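Alpha-fucosidase (PDB 2EAB) probably releases alpha-1,2-linked L-fucose from glycans by hydrolysis, as the calcium-containing catalytic part of a longer bifidobacterial membrane protein. Local coordinates at residues His548-Gly551 / Asp556-Thr559; Phe541-Met546 / Asp613-Asn618; Gly826-Trp829 / Ala834-Val837. All coordinates share one frame; numbering follows the deposited sequence.

Interaction 1 (His548-Gly551 / Asp556-Thr559)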
# COMPACT_ATOMS: atom_id res chain seq x y z
N HIS A 548 -20.15 17.14 15.38
CA HIS A 548 -20.89 18.15 16.12
C HIS A 548 -21.21 19.33 15.21
O HIS A 548 -20.62 19.47 14.15
CB HIS A 548 -20.17 18.56 17.42
CG HIS A 548 -19.09 19.60 17.25
ND1 HIS A 548 -18.65 20.36 18.31
CD2 HIS A 548 -18.37 19.99 16.18
CE1 HIS A 548 -17.71 21.19 17.89
NE2 HIS A 548 -17.52 20.98 16.60
N LYS A 549 -22.18 20.14 15.63
CA LYS A 549 -22.42 21.42 14.96
C LYS A 549 -21.26 22.34 15.29
O LYS A 549 -20.94 22.55 16.47
CB LYS A 549 -23.74 22.03 15.43
CG LYS A 549 -23.96 23.45 14.92
CD LYS A 549 -25.33 23.99 15.31
CE LYS A 549 -25.50 25.43 14.83
NZ LYS A 549 -25.32 25.60 13.35
N ALA A 550 -20.62 22.87 14.25
CA ALA A 550 -19.48 23.76 14.42
C ALA A 550 -19.83 25.01 15.20
O ALA A 550 -20.97 25.50 15.14
CB ALA A 550 -18.91 24.14 13.08
N GLY A 551 -18.85 25.52 15.93
CA GLY A 551 -18.90 26.87 16.46
C GLY A 551 -18.62 27.88 15.37
O GLY A 551 -18.40 27.53 14.20
N ASP A 556 -21.47 27.42 9.25
CA ASP A 556 -22.70 26.67 9.45
C ASP A 556 -22.57 25.29 8.81
O ASP A 556 -22.82 25.12 7.62
CB ASP A 556 -23.88 27.44 8.84
CG ASP A 556 -25.24 26.85 9.22
OD1 ASP A 556 -25.29 25.77 9.86
OD2 ASP A 556 -26.26 27.47 8.87
N ARG A 557 -22.17 24.31 9.62
CA ARG A 557 -21.92 22.95 9.14
C ARG A 557 -21.70 22.03 10.32
O ARG A 557 -21.40 22.48 11.42
CB ARG A 557 -20.68 22.91 8.22
CG ARG A 557 -19.45 23.62 8.79
CD ARG A 557 -18.15 23.24 8.07
NE ARG A 557 -18.18 23.45 6.62
CZ ARG A 557 -17.99 24.62 6.03
NH1 ARG A 557 -17.78 25.73 6.74
NH2 ARG A 557 -18.02 24.69 4.70
N LEU A 558 -21.84 20.73 10.08
CA LEU A 558 -21.26 19.74 10.98
C LEU A 558 -19.77 19.67 10.70
O LEU A 558 -19.35 19.74 9.55
CB LEU A 558 -21.86 18.35 10.77
CG LEU A 558 -23.32 18.11 11.15
CD1 LEU A 558 -23.71 16.68 10.80
CD2 LEU A 558 -23.56 18.38 12.64
N THR A 559 -18.97 19.53 11.76
CA THR A 559 -17.57 19.17 11.61
C THR A 559 -17.27 17.97 12.50
O THR A 559 -18.12 17.51 13.26
CB THR A 559 -16.61 20.32 12.01
OG1 THR A 559 -16.73 20.57 13.42
CG2 THR A 559 -16.86 21.59 11.21
O HOH W 1 -22.35 25.53 12.70

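Interaction 2 (Phe541-Met546 / Asp613-Asn618)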
# COMPACT_ATOMS: atom_id res chain seq x y z
N PHE A 541 -20.51 5.30 14.35
CA PHE A 541 -19.56 5.90 15.28
C PHE A 541 -19.42 7.39 15.02
O PHE A 541 -19.55 8.20 15.94
CB PHE A 541 -18.21 5.19 15.15
CG PHE A 541 -17.14 5.73 16.06
CD1 PHE A 541 -17.35 5.83 17.44
CD2 PHE A 541 -15.91 6.13 15.54
CE1 PHE A 541 -16.35 6.33 18.27
CE2 PHE A 541 -14.91 6.61 16.37
CZ PHE A 541 -15.13 6.72 17.74
N TYR A 542 -19.17 7.76 13.77
CA TYR A 542 -18.99 9.17 13.45
C TYR A 542 -20.25 9.98 13.67
O TYR A 542 -20.20 11.05 14.28
CB TYR A 542 -18.39 9.37 12.06
CG TYR A 542 -16.91 9.58 12.19
CD1 TYR A 542 -16.04 8.49 12.31
CD2 TYR A 542 -16.38 10.86 12.27
CE1 TYR A 542 -14.68 8.68 12.49
CE2 TYR A 542 -15.02 11.06 12.46
CZ TYR A 542 -14.18 9.97 12.56
OH TYR A 542 -12.83 10.15 12.75
N VAL A 543 -21.39 9.47 13.20
CA VAL A 543 -22.65 10.19 13.35
C VAL A 543 -23.02 10.41 14.83
O VAL A 543 -23.42 11.51 15.22
CB VAL A 543 -23.81 9.47 12.61
CG1 VAL A 543 -25.18 10.00 13.05
CG2 VAL A 543 -23.64 9.61 11.10
N ASN A 544 -22.88 9.36 15.63
CA ASN A 544 -23.37 9.39 17.01
C ASN A 544 -22.40 9.94 18.04
O ASN A 544 -22.83 10.46 19.08
CB ASN A 544 -23.87 8.01 17.42
CG ASN A 544 -25.16 7.65 16.74
OD1 ASN A 544 -26.24 8.06 17.18
ND2 ASN A 544 -25.07 6.90 15.65
N TYR A 545 -21.10 9.84 17.76
CA TYR A 545 -20.10 10.23 18.76
C TYR A 545 -19.15 11.35 18.34
O TYR A 545 -18.75 12.15 19.18
CB TYR A 545 -19.30 9.00 19.20
CG TYR A 545 -20.16 7.94 19.83
CD1 TYR A 545 -20.44 7.97 21.19
CD2 TYR A 545 -20.69 6.91 19.06
CE1 TYR A 545 -21.24 7.00 21.77
CE2 TYR A 545 -21.49 5.93 19.63
CZ TYR A 545 -21.76 5.99 20.99
OH TYR A 545 -22.54 5.01 21.57
N MET A 546 -18.80 11.41 17.06
CA MET A 546 -17.72 12.29 16.62
C MET A 546 -18.14 13.64 16.04
O MET A 546 -17.48 14.65 16.29
CB MET A 546 -16.81 11.57 15.62
CG MET A 546 -16.21 10.26 16.15
SD MET A 546 -15.11 10.47 17.56
CE MET A 546 -13.71 11.28 16.79
N ASP A 613 -28.48 21.40 13.87
CA ASP A 613 -29.15 21.46 15.17
C ASP A 613 -29.63 20.08 15.64
O ASP A 613 -29.87 19.88 16.84
CB ASP A 613 -30.33 22.44 15.14
CG ASP A 613 -29.89 23.89 15.08
OD1 ASP A 613 -28.73 24.20 15.43
OD2 ASP A 613 -30.72 24.74 14.70
N ASN A 614 -29.79 19.14 14.71
CA ASN A 614 -30.22 17.78 15.03
C ASN A 614 -29.21 17.00 15.87
O ASN A 614 -29.53 15.94 16.38
CB ASN A 614 -30.54 16.99 13.75
CG ASN A 614 -31.67 17.59 12.94
OD1 ASN A 614 -32.34 18.54 13.37
ND2 ASN A 614 -31.89 17.05 11.75
N TRP A 615 -28.00 17.54 15.98
CA TRP A 615 -26.92 16.89 16.73
C TRP A 615 -26.79 17.37 18.18
O TRP A 615 -25.85 16.99 18.88
CB TRP A 615 -25.59 17.00 15.98
CG TRP A 615 -25.38 15.85 15.05
CD1 TRP A 615 -24.58 14.75 15.27
CD2 TRP A 615 -26.00 15.64 13.77
NE1 TRP A 615 -24.67 13.89 14.20
CE2 TRP A 615 -25.53 14.41 13.27
CE3 TRP A 615 -26.90 16.39 13.00
CZ2 TRP A 615 -25.93 13.91 12.03
CZ3 TRP A 615 -27.31 15.88 11.77
CH2 TRP A 615 -26.82 14.65 11.29
N ALA A 616 -27.76 18.16 18.64
CA ALA A 616 -27.73 18.72 19.99
C ALA A 616 -27.65 17.61 21.04
O ALA A 616 -28.38 16.63 20.97
CB ALA A 616 -28.95 19.60 20.24
N LYS A 617 -26.73 17.78 21.99
CA LYS A 617 -26.52 16.81 23.06
C LYS A 617 -26.60 17.46 24.43
O LYS A 617 -26.36 18.67 24.56
CB LYS A 617 -25.16 16.12 22.91
CG LYS A 617 -25.06 15.15 21.75
CD LYS A 617 -23.65 14.61 21.60
CE LYS A 617 -23.58 13.64 20.43
NZ LYS A 617 -22.21 13.16 20.13
N ASN A 618 -26.93 16.67 25.45
CA ASN A 618 -26.89 17.13 26.83
C ASN A 618 -25.48 17.00 27.42
O ASN A 618 -24.55 16.56 26.74
CB ASN A 618 -27.95 16.41 27.69
CG ASN A 618 -27.75 14.90 27.73
OD1 ASN A 618 -26.64 14.39 27.59
ND2 ASN A 618 -28.84 14.18 27.96
O HOH W 2 -22.14 12.97 17.31

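Interaction 3 (Gly826-Trp829 / Ala834-Val837)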
# COMPACT_ATOMS: atom_id res chain seq x y z
N GLY A 826 -8.20 -2.19 -22.07
CA GLY A 826 -7.00 -2.03 -22.87
C GLY A 826 -7.20 -0.84 -23.78
O GLY A 826 -8.33 -0.58 -24.22
N THR A 827 -6.14 -0.09 -24.03
CA THR A 827 -6.21 1.03 -24.96
C THR A 827 -4.90 1.18 -25.72
O THR A 827 -3.81 0.94 -25.18
CB THR A 827 -6.61 2.37 -24.27
OG1 THR A 827 -6.87 3.38 -25.26
CG2 THR A 827 -5.55 2.88 -23.32
N THR A 828 -5.04 1.53 -26.99
CA THR A 828 -3.91 1.83 -27.86
C THR A 828 -4.08 3.26 -28.33
O THR A 828 -5.20 3.70 -28.62
CB THR A 828 -3.87 0.87 -29.06
OG1 THR A 828 -3.78 -0.47 -28.58
CG2 THR A 828 -2.67 1.16 -29.97
N TRP A 829 -2.98 4.00 -28.38
CA TRP A 829 -3.02 5.38 -28.83
C TRP A 829 -1.85 5.70 -29.75
O TRP A 829 -0.81 5.05 -29.70
CB TRP A 829 -3.11 6.36 -27.65
CG TRP A 829 -1.90 6.41 -26.76
CD1 TRP A 829 -0.87 7.30 -26.83
CD2 TRP A 829 -1.60 5.54 -25.65
NE1 TRP A 829 0.05 7.05 -25.84
CE2 TRP A 829 -0.37 5.97 -25.11
CE3 TRP A 829 -2.25 4.44 -25.08
CZ2 TRP A 829 0.22 5.34 -24.01
CZ3 TRP A 829 -1.66 3.81 -23.98
CH2 TRP A 829 -0.44 4.26 -23.46
N ALA A 834 -6.46 8.13 -28.73
CA ALA A 834 -6.85 6.73 -28.72
C ALA A 834 -7.22 6.24 -30.11
O ALA A 834 -7.96 6.91 -30.84
CB ALA A 834 -8.01 6.50 -27.76
N THR A 835 -6.68 5.08 -30.48
CA THR A 835 -7.03 4.43 -31.74
C THR A 835 -7.91 3.20 -31.50
O THR A 835 -8.62 2.76 -32.40
CB THR A 835 -5.78 4.01 -32.53
OG1 THR A 835 -4.97 3.15 -31.72
CG2 THR A 835 -4.98 5.23 -32.96
N GLU A 836 -7.84 2.65 -30.29
CA GLU A 836 -8.65 1.50 -29.93
C GLU A 836 -8.83 1.44 -28.42
O GLU A 836 -7.90 1.74 -27.66
CB GLU A 836 -8.02 0.20 -30.43
CG GLU A 836 -8.89 -1.03 -30.24
CD GLU A 836 -8.15 -2.33 -30.53
OE1 GLU A 836 -7.22 -2.67 -29.77
OE2 GLU A 836 -8.53 -3.00 -31.50
N VAL A 837 -10.04 1.10 -28.00
CA VAL A 837 -10.29 0.71 -26.62
C VAL A 837 -10.91 -0.68 -26.65
O VAL A 837 -11.79 -0.96 -27.47
CB VAL A 837 -11.24 1.69 -25.89
CG1 VAL A 837 -11.42 1.27 -24.44
CG2 VAL A 837 -10.71 3.11 -25.97
O HOH W 3 -6.18 -1.48 -27.51

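Interaction 1 (His548-Gly551 / Asp556-Thr559)
His548 and Thr559 form the hydrogen-bonded pair of a short antiparallel beta hairpin made by strands 548-549 and 558-565 in the family 95 catalytic region. Both backbone groups of each are used: His548 N gives to Thr559 O at 3.0 Å, and Thr559 N returns a bond of 2.9 Å to His548 O. Two residues on toward the turn, Ala550 N reaches Arg557 O at 3.0 Å in an almost straight bond (171° at the hydrogen). Between these rungs Lys549 and Leu558 make a non-hydrogen-bonded pair whose side chains part from each other.

The His548 ring and Thr559 run side by side, with Thr559 OG1 in the plane of the ring at its edge. Asp574 OD1 ties the two together, hydrogen-bonded to both His548 NE2 and Thr559 OG1. Arg557 points away from the first strand; NH1 bonds to Ser554 O, NE to Leu639 O, and NH2 to Lys640 O and, in a salt bridge, Glu643.

Lys549 stays extended until its last bend (chi4 57°), which carries the ammonium group to Asp556 for a long salt bridge, NZ to OD1 3.5 Å. A water accepts from Lys549 NZ at 3.0 Å and lies 2.8 Å from Ala550 O.

Interaction 2 (Phe541-Met546 / Asp613-Asn618)
Trp615 turns the N-H edge of its indole onto the backbone of Val543, near the C-terminal end of helix 525-546, where a wider pi-type turn spans 542-546. The partner is a loop that leaves a short 3-10 turn and packs against the last turn of the helix, in the helical family 95 catalytic region, away from the calcium site. Trp615 NE1 donates to Val543 O at 2.9 Å; the oxygen lies 12° from the indole plane, and the N-H meets a lone pair in the carbonyl plane. The bond is bent, with 142° at the hydrogen.

The valine's own side chain crosses the indole obliquely. With CG1 anti to the backbone N (chi1 165°), that methyl lies beside the carbonyl carbon and touches CZ2 of Trp615 at 4.1 Å, adding apolar contact next to the polar one. Cys634, Ala635 and Leu638 of helix 632-639 also pack on the indole, and Phe623 meets it edge-to-face.

Lys617 approaches differently, as a straight rod rather than a flat edge. Its chain is extended from CG to the ammonium group, and NZ gives a hydrogen bond to Asn544 O at 3.0 Å from above the carbonyl plane, well out of it. A water at the edge of the Trp615 ring, in its plane, links Val543 O to Lys617 NZ, donating to the first at 2.9 Å and accepting from the second at 2.8 Å.

Interaction 3 (Gly826-Trp829 / Ala834-Val837)
Thr828 faces two residues at once: its carbonyl oxygen takes Thr835 N at 2.7 Å and Glu836 N at 3.3 Å, both from the same face of the carbonyl plane. The extra residue shifts the register by one between Thr828 and Trp829, where the second strand turns a corner at Thr835. Thr835 OG1 also lies near Thr828 O, in a weak and unsettled bond.

Glu836 O is doubly held too, but from opposite faces of its plane: Thr828 N arrives at 2.9 Å and Thr827 OG1 at 3.1 Å. The hydroxyl gets there because it stands anti to the Thr827 backbone N (chi1 -171°), beside its own carbonyl carbon. A valine at Thr827 would probably leave Glu836 O with the Thr828 amide but without its hydroxyl donor. On the Thr828-Glu836 sheet face a water joins Thr828 OG1 and the carboxylate, donating to Glu836 OE1 at 2.8 Å.

Thr827 shares its face with Val837, whose CG2 lies 3.9 Å from Thr827 OG1, and Ile801 packs on both. Trp829 swings away toward Leu338, Leu802 and Leu805, its NE1 bonded to Trp809 O. Together these make a classic beta bulge in a hairpin, within an antiparallel sheet of the family 95 C-terminal domain.

Overall arrangement
Interactions 1 and 2 are neighbours, their centres 10 Å apart, in the catalytic region. Helix 525-546 runs directly into strand 548-549, so along the chain the hairpin of interaction 1 falls between the two segments of interaction 2. They touch where Leu558 CD1 packs on Trp615 CH2 at 3.7 Å, making the helix end, hairpin and loop one local unit on the outer part of the chain. Interaction 3 comes later, in the C-terminal domain, its centre about 47 Å and 50 Å from those of interactions 1 and 2, with no touch. Two thus share a corner of the catalytic region, one belongs to the sheet of strands 823-830 and 833-841, and all lie away from calcium.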